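Local atomic coordinates of putative isochorismatase (Burkholderia xenovorans, PDB entry 3OQP), a protein that probably acts as a hydrolase of the isochorismatase family, related to the nicotinamidases, although its substrate has not been established. Residues Q108-H120 against L135-Y149. Numbering follows the deposited sequence.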
ATOM      1  N   GLN A 108      11.923  11.452  19.682  1.00 11.64           N
ATOM      2  CA  GLN A 108      12.421  10.087  19.881  1.00 12.49           C
ATOM      3  C   GLN A 108      11.423   8.972  19.480  1.00 11.52           C
ATOM      4  O   GLN A 108      11.501   7.842  19.959  1.00 11.96           O
ATOM      5  CB  GLN A 108      12.787   9.799  21.409  1.00 14.77           C
ATOM      6  CG  GLN A 108      13.610  10.751  22.128  1.00 17.10           C
ATOM      7  CD  GLN A 108      14.202  10.163  23.374  1.00 16.93           C
ATOM      8  OE1 GLN A 108      13.508   9.752  24.343  1.00 14.03           O
ATOM      9  NE2 GLN A 108      15.505  10.168  23.390  1.00 19.41           N
ATOM     10  N   ILE A 109      10.470   9.283  18.611  1.00  9.94           N
ATOM     11  CA  ILE A 109       9.457   8.285  18.263  1.00 10.16           C
ATOM     12  C   ILE A 109      10.065   7.124  17.503  1.00 11.12           C
ATOM     13  O   ILE A 109      10.755   7.336  16.490  1.00 12.41           O
ATOM     14  CB  ILE A 109       8.337   8.939  17.434  1.00 10.35           C
ATOM     15  CG1 ILE A 109       7.701  10.103  18.201  1.00 12.06           C
ATOM     16  CG2 ILE A 109       7.307   7.874  16.938  1.00 10.76           C
ATOM     17  CD1 ILE A 109       7.123   9.788  19.586  1.00 10.60           C
ATOM     18  N   ASP A 110       9.809   5.894  17.962  1.00 11.04           N
ATOM     19  CA  ASP A 110      10.265   4.710  17.279  1.00 10.99           C
ATOM     20  C   ASP A 110       9.093   3.910  16.718  1.00 10.44           C
ATOM     21  O   ASP A 110       9.320   2.960  15.933  1.00 12.38           O
ATOM     22  CB  ASP A 110      11.219   3.823  18.117  1.00 11.08           C
ATOM     23  CG  ASP A 110      10.612   3.206  19.343  1.00 13.01           C
ATOM     24  OD1 ASP A 110       9.375   3.219  19.535  1.00 12.07           O
ATOM     25  OD2 ASP A 110      11.432   2.675  20.148  1.00 14.19           O
ATOM     26  N   THR A 111       7.863   4.291  17.069  1.00  9.94           N
ATOM     27  CA  THR A 111       6.651   3.524  16.764  1.00 10.01           C
ATOM     28  C   THR A 111       5.525   4.482  16.427  1.00 10.75           C
ATOM     29  O   THR A 111       5.198   5.335  17.247  1.00 11.27           O
ATOM     30  CB  THR A 111       6.231   2.628  17.951  1.00 10.71           C
ATOM     31  OG1 THR A 111       7.334   1.823  18.335  1.00 12.74           O
ATOM     32  CG2 THR A 111       5.072   1.707  17.624  1.00 11.56           C
ATOM     33  N   LEU A 112       4.954   4.355  15.210  1.00 10.26           N
ATOM     34  CA  LEU A 112       3.883   5.243  14.790  1.00  9.94           C
ATOM     35  C   LEU A 112       2.602   4.446  14.818  1.00  8.73           C
ATOM     36  O   LEU A 112       2.513   3.415  14.134  1.00  9.75           O
ATOM     37  CB  LEU A 112       4.139   5.754  13.377  1.00 10.68           C
ATOM     38  CG  LEU A 112       3.133   6.733  12.811  1.00 11.46           C
ATOM     39  CD1 LEU A 112       3.137   8.106  13.565  1.00 12.65           C
ATOM     40  CD2 LEU A 112       3.379   6.923  11.301  1.00 15.02           C
ATOM     41  N   THR A 113       1.644   4.867  15.643  1.00  8.81           N
ATOM     42  CA  THR A 113       0.360   4.160  15.777  1.00  8.33           C
ATOM     43  C   THR A 113      -0.675   4.909  14.906  1.00  8.17           C
ATOM     44  O   THR A 113      -0.981   6.096  15.106  1.00  9.69           O
ATOM     45  CB  THR A 113      -0.128   4.169  17.217  1.00 10.08           C
ATOM     46  OG1 THR A 113       0.907   3.645  18.073  1.00 10.52           O
ATOM     47  CG2 THR A 113      -1.399   3.277  17.402  1.00  9.04           C
ATOM     48  N   VAL A 114      -1.228   4.208  13.909  1.00  8.89           N
ATOM     49  CA  VAL A 114      -2.073   4.802  12.877  1.00  9.81           C
ATOM     50  C   VAL A 114      -3.549   4.521  13.160  1.00  8.21           C
ATOM     51  O   VAL A 114      -3.991   3.368  13.380  1.00  9.63           O
ATOM     52  CB  VAL A 114      -1.696   4.240  11.513  1.00  9.95           C
ATOM     53  CG1 VAL A 114      -2.656   4.710  10.403  1.00 13.15           C
ATOM     54  CG2 VAL A 114      -0.266   4.662  11.192  1.00 10.51           C
ATOM     55  N   THR A 115      -4.326   5.601  13.112  1.00  8.80           N
ATOM     56  CA  THR A 115      -5.772   5.600  13.141  1.00  8.78           C
ATOM     57  C   THR A 115      -6.256   6.597  12.053  1.00  8.47           C
ATOM     58  O   THR A 115      -5.480   7.438  11.539  1.00  8.95           O
ATOM     59  CB  THR A 115      -6.322   6.042  14.525  1.00  9.84           C
ATOM     60  OG1 THR A 115      -5.956   7.417  14.769  1.00 10.92           O
ATOM     61  CG2 THR A 115      -5.853   5.093  15.620  1.00 11.31           C
ATOM     62  N   GLY A 116      -7.518   6.509  11.761  1.00  8.90           N
ATOM     63  CA  GLY A 116      -8.154   7.374  10.809  1.00  8.40           C
ATOM     64  C   GLY A 116      -8.329   6.696   9.454  1.00  8.42           C
ATOM     65  O   GLY A 116      -8.293   5.476   9.340  1.00  9.90           O
ATOM     66  N   TYR A 117      -8.608   7.520   8.461  1.00  8.37           N
ATOM     67  CA  TYR A 117      -9.137   7.081   7.187  1.00 10.17           C
ATOM     68  C   TYR A 117      -8.340   7.610   6.006  1.00  8.58           C
ATOM     69  O   TYR A 117      -7.779   8.699   6.062  1.00  9.84           O
ATOM     70  CB  TYR A 117     -10.580   7.611   7.026  1.00 10.45           C
ATOM     71  CG  TYR A 117     -11.495   7.346   8.218  1.00  9.74           C
ATOM     72  CD1 TYR A 117     -11.753   6.070   8.678  1.00 10.20           C
ATOM     73  CD2 TYR A 117     -12.029   8.404   8.931  1.00 10.25           C
ATOM     74  CE1 TYR A 117     -12.579   5.875   9.809  1.00  9.79           C
ATOM     75  CE2 TYR A 117     -12.882   8.225  10.018  1.00 12.33           C
ATOM     76  CZ  TYR A 117     -13.148   6.943  10.470  1.00 11.70           C
ATOM     77  OH  TYR A 117     -13.945   6.810  11.607  1.00 11.56           O
HETATM   78  N   MSE A 118      -8.354   6.911   4.861  1.00  9.06           N
HETATM   79  CA  MSE A 118      -8.889   5.574   4.699  1.00  8.13           C
HETATM   80  C   MSE A 118      -7.771   4.548   4.859  1.00  8.11           C
HETATM   81  O   MSE A 118      -6.620   4.767   4.501  1.00  9.01           O
HETATM   82  CB  MSE A 118      -9.468   5.343   3.337  1.00 10.08           C
HETATM   83  CG  MSE A 118     -10.632   6.272   3.110  1.00 10.82           C
HETATM   84 SE   MSE A 118     -11.439   6.173   1.262  0.75  9.47          SE
HETATM   85  CE  MSE A 118     -10.127   7.095   0.406  1.00 12.84           C
ATOM     86  N   THR A 119      -8.135   3.357   5.323  1.00  8.25           N
ATOM     87  CA  THR A 119      -7.260   2.154   5.507  1.00  7.75           C
ATOM     88  C   THR A 119      -6.292   1.989   4.308  1.00  8.60           C
ATOM     89  O   THR A 119      -5.071   1.899   4.451  1.00  8.77           O
ATOM     90  CB  THR A 119      -8.059   0.886   5.680  1.00  8.42           C
ATOM     91  OG1 THR A 119      -8.731   1.016   6.924  1.00  9.21           O
ATOM     92  CG2 THR A 119      -7.144  -0.295   5.653  1.00  8.76           C
ATOM     93  N   HIS A 120      -6.870   1.959   3.119  1.00  8.64           N
ATOM     94  CA  HIS A 120      -6.215   1.596   1.869  1.00  8.42           C
ATOM     95  C   HIS A 120      -5.560   2.728   1.082  1.00  8.64           C
ATOM     96  O   HIS A 120      -4.998   2.438   0.023  1.00  9.52           O
ATOM     97  CB  HIS A 120      -7.265   0.871   1.020  1.00  8.59           C
ATOM     98  CG  HIS A 120      -8.419   1.744   0.730  1.00  8.94           C
ATOM     99  ND1 HIS A 120      -9.490   1.846   1.597  1.00  8.92           N
ATOM    100  CD2 HIS A 120      -8.647   2.591  -0.291  1.00 11.58           C
ATOM    101  CE1 HIS A 120     -10.301   2.802   1.120  1.00  9.39           C
ATOM    102  NE2 HIS A 120      -9.819   3.245  -0.039  1.00 10.50           N
ATOM    103  N   LEU A 135      10.773   3.280  10.917  1.00 12.90           N
ATOM    104  CA  LEU A 135       9.854   3.301  12.069  1.00 12.20           C
ATOM    105  C   LEU A 135       9.119   1.972  12.159  1.00 12.25           C
ATOM    106  O   LEU A 135       8.788   1.369  11.125  1.00 14.07           O
ATOM    107  CB  LEU A 135       8.827   4.412  11.892  1.00 13.00           C
ATOM    108  CG  LEU A 135       9.307   5.844  12.026  1.00 12.52           C
ATOM    109  CD1 LEU A 135       8.220   6.809  11.561  1.00 15.20           C
ATOM    110  CD2 LEU A 135       9.615   6.031  13.514  1.00 17.95           C
ATOM    111  N   ALA A 136       8.860   1.516  13.390  1.00 11.18           N
ATOM    112  CA  ALA A 136       7.866   0.478  13.608  1.00 11.52           C
ATOM    113  C   ALA A 136       6.505   1.121  13.469  1.00 10.27           C
ATOM    114  O   ALA A 136       6.369   2.328  13.744  1.00 11.13           O
ATOM    115  CB  ALA A 136       8.058  -0.109  14.990  1.00 11.95           C
ATOM    116  N   VAL A 137       5.509   0.363  13.036  1.00 10.48           N
ATOM    117  CA  VAL A 137       4.193   0.908  12.807  1.00 10.49           C
ATOM    118  C   VAL A 137       3.169  -0.003  13.470  1.00  9.92           C
ATOM    119  O   VAL A 137       3.330  -1.249  13.495  1.00 10.19           O
ATOM    120  CB  VAL A 137       3.859   0.990  11.313  1.00 10.94           C
ATOM    121  CG1 VAL A 137       2.389   1.490  11.097  1.00 12.53           C
ATOM    122  CG2 VAL A 137       4.854   1.906  10.612  1.00 13.18           C
ATOM    123  N   GLU A 138       2.145   0.582  14.059  1.00  9.30           N
ATOM    124  CA  GLU A 138       0.979  -0.111  14.580  1.00  9.46           C
ATOM    125  C   GLU A 138      -0.242   0.426  13.830  1.00  8.36           C
ATOM    126  O   GLU A 138      -0.300   1.607  13.424  1.00 10.23           O
ATOM    127  CB  GLU A 138       0.847   0.148  16.083  1.00  9.00           C
ATOM    128  CG  GLU A 138       2.060  -0.389  16.844  1.00 10.68           C
ATOM    129  CD  GLU A 138       2.118  -0.007  18.293  1.00  9.67           C
ATOM    130  OE1 GLU A 138       1.642   1.085  18.659  1.00 12.01           O
ATOM    131  OE2 GLU A 138       2.714  -0.797  19.071  1.00 13.48           O
ATOM    132  N   PHE A 139      -1.239  -0.445  13.626  1.00  8.89           N
ATOM    133  CA  PHE A 139      -2.480  -0.082  12.887  1.00  9.72           C
ATOM    134  C   PHE A 139      -3.658  -0.580  13.689  1.00  8.01           C
ATOM    135  O   PHE A 139      -3.730  -1.799  13.985  1.00  9.42           O
ATOM    136  CB  PHE A 139      -2.450  -0.734  11.500  1.00  8.75           C
ATOM    137  CG  PHE A 139      -3.688  -0.537  10.674  1.00  8.59           C
ATOM    138  CD1 PHE A 139      -3.911   0.634   9.993  1.00  9.35           C
ATOM    139  CD2 PHE A 139      -4.621  -1.549  10.556  1.00 10.12           C
ATOM    140  CE1 PHE A 139      -5.038   0.752   9.232  1.00 10.86           C
ATOM    141  CE2 PHE A 139      -5.764  -1.348   9.750  1.00 11.07           C
ATOM    142  CZ  PHE A 139      -5.969  -0.203   9.139  1.00 10.46           C
ATOM    143  N   LEU A 140      -4.533   0.339  14.103  1.00  8.75           N
ATOM    144  CA  LEU A 140      -5.677   0.012  14.910  1.00  9.63           C
ATOM    145  C   LEU A 140      -6.867  -0.322  13.993  1.00  8.90           C
ATOM    146  O   LEU A 140      -7.496   0.587  13.411  1.00  9.28           O
ATOM    147  CB  LEU A 140      -5.989   1.117  15.922  1.00  9.09           C
ATOM    148  CG  LEU A 140      -4.793   1.460  16.813  1.00 10.12           C
ATOM    149  CD1 LEU A 140      -5.194   2.420  17.946  1.00 11.52           C
ATOM    150  CD2 LEU A 140      -4.015   0.230  17.328  1.00 11.99           C
ATOM    151  N   HIS A 141      -7.164  -1.630  13.857  1.00  9.77           N
ATOM    152  CA  HIS A 141      -8.074  -2.095  12.806  1.00  9.42           C
ATOM    153  C   HIS A 141      -9.521  -1.616  13.063  1.00  9.14           C
ATOM    154  O   HIS A 141     -10.358  -1.684  12.169  1.00 11.89           O
ATOM    155  CB  HIS A 141      -8.007  -3.590  12.611  1.00 10.30           C
ATOM    156  CG  HIS A 141      -8.431  -4.349  13.805  1.00 11.97           C
ATOM    157  ND1 HIS A 141      -9.735  -4.375  14.214  1.00 13.33           N
ATOM    158  CD2 HIS A 141      -7.715  -5.075  14.676  1.00 13.27           C
ATOM    159  CE1 HIS A 141      -9.808  -5.197  15.256  1.00 13.90           C
ATOM    160  NE2 HIS A 141      -8.593  -5.583  15.588  1.00 16.36           N
ATOM    161  N   ASP A 142      -9.824  -1.210  14.281  1.00  8.65           N
ATOM    162  CA  ASP A 142     -11.177  -0.804  14.673  1.00  8.43           C
ATOM    163  C   ASP A 142     -11.301   0.713  14.827  1.00  8.68           C
ATOM    164  O   ASP A 142     -12.356   1.215  15.241  1.00 10.33           O
ATOM    165  CB  ASP A 142     -11.594  -1.594  15.907  1.00  9.77           C
ATOM    166  CG  ASP A 142     -10.730  -1.305  17.115  1.00  9.72           C
ATOM    167  OD1 ASP A 142      -9.841  -0.478  17.049  1.00 12.61           O
ATOM    168  OD2 ASP A 142     -10.963  -2.019  18.128  1.00 13.16           O
ATOM    169  N   ALA A 143     -10.226   1.459  14.470  1.00  8.47           N
ATOM    170  CA  ALA A 143     -10.153   2.911  14.507  1.00  8.29           C
ATOM    171  C   ALA A 143      -9.746   3.473  13.161  1.00  9.00           C
ATOM    172  O   ALA A 143      -9.254   4.601  13.081  1.00  9.43           O
ATOM    173  CB  ALA A 143      -9.225   3.341  15.616  1.00  8.76           C
ATOM    174  N   THR A 144     -10.061   2.722  12.135  1.00  8.82           N
ATOM    175  CA  THR A 144      -9.732   2.978  10.745  1.00  8.70           C
ATOM    176  C   THR A 144     -10.916   2.554   9.864  1.00  8.41           C
ATOM    177  O   THR A 144     -11.943   2.144  10.384  1.00 10.08           O
ATOM    178  CB  THR A 144      -8.445   2.278  10.358  1.00  8.49           C
ATOM    179  OG1 THR A 144      -8.545   0.883  10.666  1.00  9.27           O
ATOM    180  CG2 THR A 144      -7.246   2.859  11.132  1.00  9.24           C
ATOM    181  N   GLY A 145     -10.805   2.573   8.549  1.00  8.69           N
ATOM    182  CA  GLY A 145     -11.869   2.050   7.705  1.00  8.41           C
ATOM    183  C   GLY A 145     -11.759   2.393   6.236  1.00  8.48           C
ATOM    184  O   GLY A 145     -10.915   3.249   5.840  1.00  9.19           O
ATOM    185  N   SER A 146     -12.632   1.745   5.465  1.00  9.16           N
ATOM    186  CA  SER A 146     -12.651   1.813   4.011  1.00  9.55           C
ATOM    187  C   SER A 146     -14.040   2.097   3.479  1.00  9.93           C
ATOM    188  O   SER A 146     -15.022   2.156   4.239  1.00  9.97           O
ATOM    189  CB  SER A 146     -12.122   0.503   3.378  1.00 10.65           C
ATOM    190  OG  SER A 146     -10.761   0.260   3.712  1.00 11.85           O
ATOM    191  N   VAL A 147     -14.071   2.335   2.175  1.00  9.22           N
ATOM    192  CA  VAL A 147     -15.285   2.581   1.379  1.00  9.81           C
ATOM    193  C   VAL A 147     -15.223   1.511   0.274  1.00  9.84           C
ATOM    194  O   VAL A 147     -14.164   1.013  -0.044  1.00 10.37           O
ATOM    195  CB  VAL A 147     -15.317   3.999   0.746  1.00  9.80           C
ATOM    196  CG1 VAL A 147     -15.137   5.039   1.847  1.00 12.28           C
ATOM    197  CG2 VAL A 147     -14.286   4.179  -0.371  1.00 11.23           C
ATOM    198  N   PRO A 148     -16.362   1.169  -0.360  1.00 10.47           N
ATOM    199  CA  PRO A 148     -16.332   0.237  -1.516  1.00  9.96           C
ATOM    200  C   PRO A 148     -15.920   1.016  -2.785  1.00  9.00           C
ATOM    201  O   PRO A 148     -16.132   2.238  -2.906  1.00 10.27           O
ATOM    202  CB  PRO A 148     -17.769  -0.262  -1.596  1.00  9.99           C
ATOM    203  CG  PRO A 148     -18.546   0.955  -1.170  1.00 11.85           C
ATOM    204  CD  PRO A 148     -17.735   1.512   0.018  1.00 10.33           C
ATOM    205  N   TYR A 149     -15.338   0.299  -3.739  1.00  9.85           N
ATOM    206  CA  TYR A 149     -14.913   0.876  -4.998  1.00 10.56           C
ATOM    207  C   TYR A 149     -15.317  -0.083  -6.148  1.00  9.29           C
ATOM    208  O   TYR A 149     -15.228  -1.327  -6.024  1.00 10.86           O
ATOM    209  CB  TYR A 149     -13.383   0.953  -5.109  1.00 11.35           C
ATOM    210  CG  TYR A 149     -12.674   2.007  -4.301  1.00 10.55           C
ATOM    211  CD1 TYR A 149     -13.230   3.215  -4.003  1.00 11.88           C
ATOM    212  CD2 TYR A 149     -11.339   1.846  -4.012  1.00  9.60           C
ATOM    213  CE1 TYR A 149     -12.511   4.203  -3.334  1.00 11.38           C
ATOM    214  CE2 TYR A 149     -10.591   2.840  -3.340  1.00 10.00           C
ATOM    215  CZ  TYR A 149     -11.193   4.016  -3.005  1.00 10.56           C
ATOM    216  OH  TYR A 149     -10.466   4.951  -2.305  1.00 11.63           O
TER
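Leu-112 and Val-114 each use both N and O in backbone bonds to the parallel strand 136-140, with Glu-138 N meeting Leu-112 O at 2.9 Å. Beyond the strands, the type I turn from Leu-140 to Ala-143 brings the chain back, and Gly-116 N donates to Ala-143 O; phi of 100° at Gly-116 suits a residue without a CB.

Among polar side chains, Thr-113 OG1 donates to Glu-138 OE1 (2.7 Å) on its anti lone pair, while Arg-7 forms a salt bridge with OE2; a carboxylate suits this buried place because both oxygens are engaged. The methyl of Thr-111 rests 3.5 Å from Glu-138 CD.

The pair belongs to the parallel sheet of the isochorismatase fold, helix 124-132 making a beta-alpha-beta crossover between neighbouring strands. Past their C-terminal ends, a cis peptide precedes Met-118, whose N donates to OD2 of the modified cysteine (3-sulfinoalanine) at position 122, and Thr-119 N binds Gly-145 O (2.8 Å).

His-120 uses both ring nitrogens. With chi1 61°, its CG stands between the backbone N and the carbonyl carbon, and from there the ring reaches both partners; ND1 shares a hydrogen bond with Ser-146 OG (2.9 Å), and NE2 donates in the ring plane to Tyr-149 OH (2.9 Å), which fixes the ring's rotation.

In apolar packing, Leu-140 CD1 lies alongside Thr-115 CG2 (3.6 Å), and Met-118, a selenomethionine in the crystal, touches Val-147 CG2 with its SE (3.8 Å); its chain bends at the last torsion, chi3 -76°, and carries CE against Tyr-149 OH.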